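Mll7089 protein (Mesorhizobium loti, PDB 2OZ8) is of unknown function but, as a member of the mandelate racemase branch of the enolase superfamily, probably binds magnesium and may act as a hydro-lyase. Local coordinates at residues S138-H143 and W315-F320. Residues are numbered along the deposited sequence; the frame is centred on the assembly and turned at random.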
loop_
_atom_site.group_PDB
_atom_site.type_symbol
_atom_site.label_atom_id
_atom_site.label_comp_id
_atom_site.label_asym_id
_atom_site.label_seq_id
_atom_site.Cartn_x
_atom_site.Cartn_y
_atom_site.Cartn_z
ATOM N N SER A 138 -15.565 -3.576 -37.640
ATOM C CA SER A 138 -14.191 -3.815 -37.293
ATOM C C SER A 138 -13.469 -4.459 -38.463
ATOM O O SER A 138 -13.814 -5.531 -38.918
ATOM C CB SER A 138 -14.164 -4.697 -36.065
ATOM O OG SER A 138 -12.868 -5.077 -35.729
ATOM N N GLY A 139 -12.442 -3.801 -38.941
ATOM C CA GLY A 139 -11.843 -4.130 -40.213
ATOM C C GLY A 139 -10.799 -5.210 -40.155
ATOM O O GLY A 139 -10.624 -5.908 -41.140
ATOM N N LEU A 140 -10.133 -5.383 -39.003
ATOM C CA LEU A 140 -9.001 -6.352 -38.871
ATOM C C LEU A 140 -8.034 -6.055 -40.027
ATOM O O LEU A 140 -7.538 -6.949 -40.725
ATOM C CB LEU A 140 -9.515 -7.822 -38.878
ATOM C CG LEU A 140 -10.729 -8.166 -37.976
ATOM C CD1 LEU A 140 -11.198 -9.619 -38.108
ATOM C CD2 LEU A 140 -10.486 -7.845 -36.460
ATOM N N ASP A 141 -7.807 -4.753 -40.207
ATOM C CA ASP A 141 -7.402 -4.135 -41.494
ATOM C C ASP A 141 -5.972 -3.780 -41.544
ATOM O O ASP A 141 -5.608 -3.026 -42.393
ATOM C CB ASP A 141 -8.136 -2.802 -41.697
ATOM C CG ASP A 141 -7.893 -1.826 -40.509
ATOM O OD1 ASP A 141 -8.602 -2.008 -39.511
ATOM O OD2 ASP A 141 -6.970 -0.954 -40.553
ATOM N N PHE A 142 -5.154 -4.275 -40.647
ATOM C CA PHE A 142 -3.778 -3.828 -40.604
ATOM C C PHE A 142 -3.023 -4.136 -41.900
ATOM O O PHE A 142 -2.088 -3.433 -42.274
ATOM C CB PHE A 142 -3.063 -4.485 -39.422
ATOM C CG PHE A 142 -1.732 -3.890 -39.112
ATOM C CD1 PHE A 142 -1.644 -2.700 -38.336
ATOM C CD2 PHE A 142 -0.572 -4.478 -39.604
ATOM C CE1 PHE A 142 -0.401 -2.110 -38.025
ATOM C CE2 PHE A 142 0.696 -3.921 -39.309
ATOM C CZ PHE A 142 0.789 -2.715 -38.530
ATOM N N HIS A 143 -3.420 -5.195 -42.597
ATOM C CA HIS A 143 -2.644 -5.651 -43.749
ATOM C C HIS A 143 -3.304 -5.259 -45.044
ATOM O O HIS A 143 -2.710 -5.391 -46.116
ATOM C CB HIS A 143 -2.421 -7.144 -43.664
ATOM C CG HIS A 143 -1.530 -7.526 -42.537
ATOM N ND1 HIS A 143 -0.207 -7.156 -42.488
ATOM C CD2 HIS A 143 -1.771 -8.209 -41.397
ATOM C CE1 HIS A 143 0.335 -7.600 -41.369
ATOM N NE2 HIS A 143 -0.593 -8.247 -40.691
ATOM N N TRP A 315 -21.755 -2.589 -26.622
ATOM C CA TRP A 315 -21.127 -2.827 -27.948
ATOM C C TRP A 315 -20.706 -4.263 -28.235
ATOM O O TRP A 315 -20.169 -4.964 -27.392
ATOM C CB TRP A 315 -19.927 -1.923 -28.194
ATOM C CG TRP A 315 -20.222 -0.469 -28.246
ATOM C CD1 TRP A 315 -20.020 0.447 -27.252
ATOM C CD2 TRP A 315 -20.721 0.273 -29.402
ATOM N NE1 TRP A 315 -20.405 1.718 -27.704
ATOM C CE2 TRP A 315 -20.835 1.636 -29.012
ATOM C CE3 TRP A 315 -21.090 -0.095 -30.713
ATOM C CZ2 TRP A 315 -21.285 2.657 -29.910
ATOM C CZ3 TRP A 315 -21.589 0.902 -31.591
ATOM C CH2 TRP A 315 -21.662 2.271 -31.181
ATOM N N LEU A 316 -20.949 -4.684 -29.454
ATOM C CA LEU A 316 -20.540 -5.995 -29.943
ATOM C C LEU A 316 -19.728 -5.829 -31.246
ATOM O O LEU A 316 -20.118 -5.072 -32.128
ATOM C CB LEU A 316 -21.785 -6.896 -30.181
ATOM C CG LEU A 316 -21.495 -8.188 -30.952
ATOM C CD1 LEU A 316 -22.465 -9.247 -30.605
ATOM C CD2 LEU A 316 -21.538 -7.871 -32.501
ATOM N N GLU A 317 -18.607 -6.525 -31.343
ATOM C CA GLU A 317 -17.744 -6.435 -32.504
ATOM C C GLU A 317 -18.249 -7.263 -33.689
ATOM O O GLU A 317 -18.562 -8.460 -33.535
ATOM C CB GLU A 317 -16.320 -6.886 -32.128
ATOM C CG GLU A 317 -15.292 -6.653 -33.236
ATOM C CD GLU A 317 -13.915 -6.991 -32.846
ATOM O OE1 GLU A 317 -13.764 -7.658 -31.810
ATOM O OE2 GLU A 317 -12.969 -6.618 -33.560
ATOM N N TYR A 318 -18.277 -6.656 -34.876
ATOM C CA TYR A 318 -18.542 -7.420 -36.120
ATOM C C TYR A 318 -17.479 -7.134 -37.203
ATOM O O TYR A 318 -17.181 -5.979 -37.480
ATOM C CB TYR A 318 -19.967 -7.183 -36.660
ATOM C CG TYR A 318 -20.222 -8.019 -37.892
ATOM C CD1 TYR A 318 -20.419 -9.401 -37.798
ATOM C CD2 TYR A 318 -20.169 -7.439 -39.161
ATOM C CE1 TYR A 318 -20.566 -10.186 -38.939
ATOM C CE2 TYR A 318 -20.312 -8.210 -40.328
ATOM C CZ TYR A 318 -20.524 -9.564 -40.198
ATOM O OH TYR A 318 -20.662 -10.279 -41.328
ATOM N N SER A 319 -16.943 -8.179 -37.825
ATOM C CA SER A 319 -15.726 -8.055 -38.635
ATOM C C SER A 319 -15.868 -8.491 -40.102
ATOM O O SER A 319 -14.891 -8.639 -40.808
ATOM C CB SER A 319 -14.585 -8.802 -37.974
ATOM O OG SER A 319 -14.176 -8.143 -36.778
ATOM N N PHE A 320 -17.109 -8.696 -40.540
ATOM C CA PHE A 320 -17.382 -9.017 -41.929
ATOM C C PHE A 320 -16.646 -10.259 -42.422
ATOM O O PHE A 320 -16.322 -10.333 -43.587
ATOM C CB PHE A 320 -17.104 -7.790 -42.841
ATOM C CG PHE A 320 -17.880 -6.587 -42.435
ATOM C CD1 PHE A 320 -19.127 -6.356 -42.962
ATOM C CD2 PHE A 320 -17.367 -5.685 -41.475
ATOM C CE1 PHE A 320 -19.858 -5.275 -42.578
ATOM C CE2 PHE A 320 -18.116 -4.578 -41.073
ATOM C CZ PHE A 320 -19.363 -4.391 -41.610
#
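Glu317 and Ser138 meet where strand 313-318 runs parallel to strand 132-138, the last barrel strand beside the first, and the pair illustrates how a TIM-type barrel of the enolase superfamily closes on itself. Glu317 reaches across with CG anti to its backbone N (chi1 -172°) and the chain extended beyond, which carries the carboxylate out to the neighbouring strand end. There OE2 accepts a hydrogen bond from Ser138 OG at 2.7 Å, through the lone pair turned away from OE1. The same oxygen forms a salt bridge with Lys165 on the next strand, 163-167, while OE1 is held by the backbone N of Asn297. Tyr318 contributes its backbone: its O receives the N-H of Ser138 at 2.9 Å, the last rung of the strand pairing. Its side chain sets out away from Ser138, and the backbone N of Phe320 lies over one face of the Tyr318 ring, toward its rim. At Ser319 the chain leaves the strand, yet its CA still makes a CA-H...O contact of 3.2 Å with Ser138 O. Leu140 packs against the Ser319 side chain, CD1 lying 3.5 Å from Ser319 CB, while CD2 extends to 4.0 Å from Glu317 OE2. Ser319 OG is hydrogen-bonded to Asn297 OD1, and it lies 3.5 Å from Ser138 OG. Phe320 ends the segment with its ring edge near Ser138 O, CD2 being 4.4 Å away, and its ring meets Tyr161 edge-to-face. Chemically, a buried carboxylate with three partners, from Ser138, Lys165 and Asn297, is restrained from rotating about its terminal bond; one polar cluster thus links the ends of strands 132-138, 163-167 and 313-318 with the residue just beyond strand 293-295, at the C-terminal end where barrels of this superfamily carry their active sites.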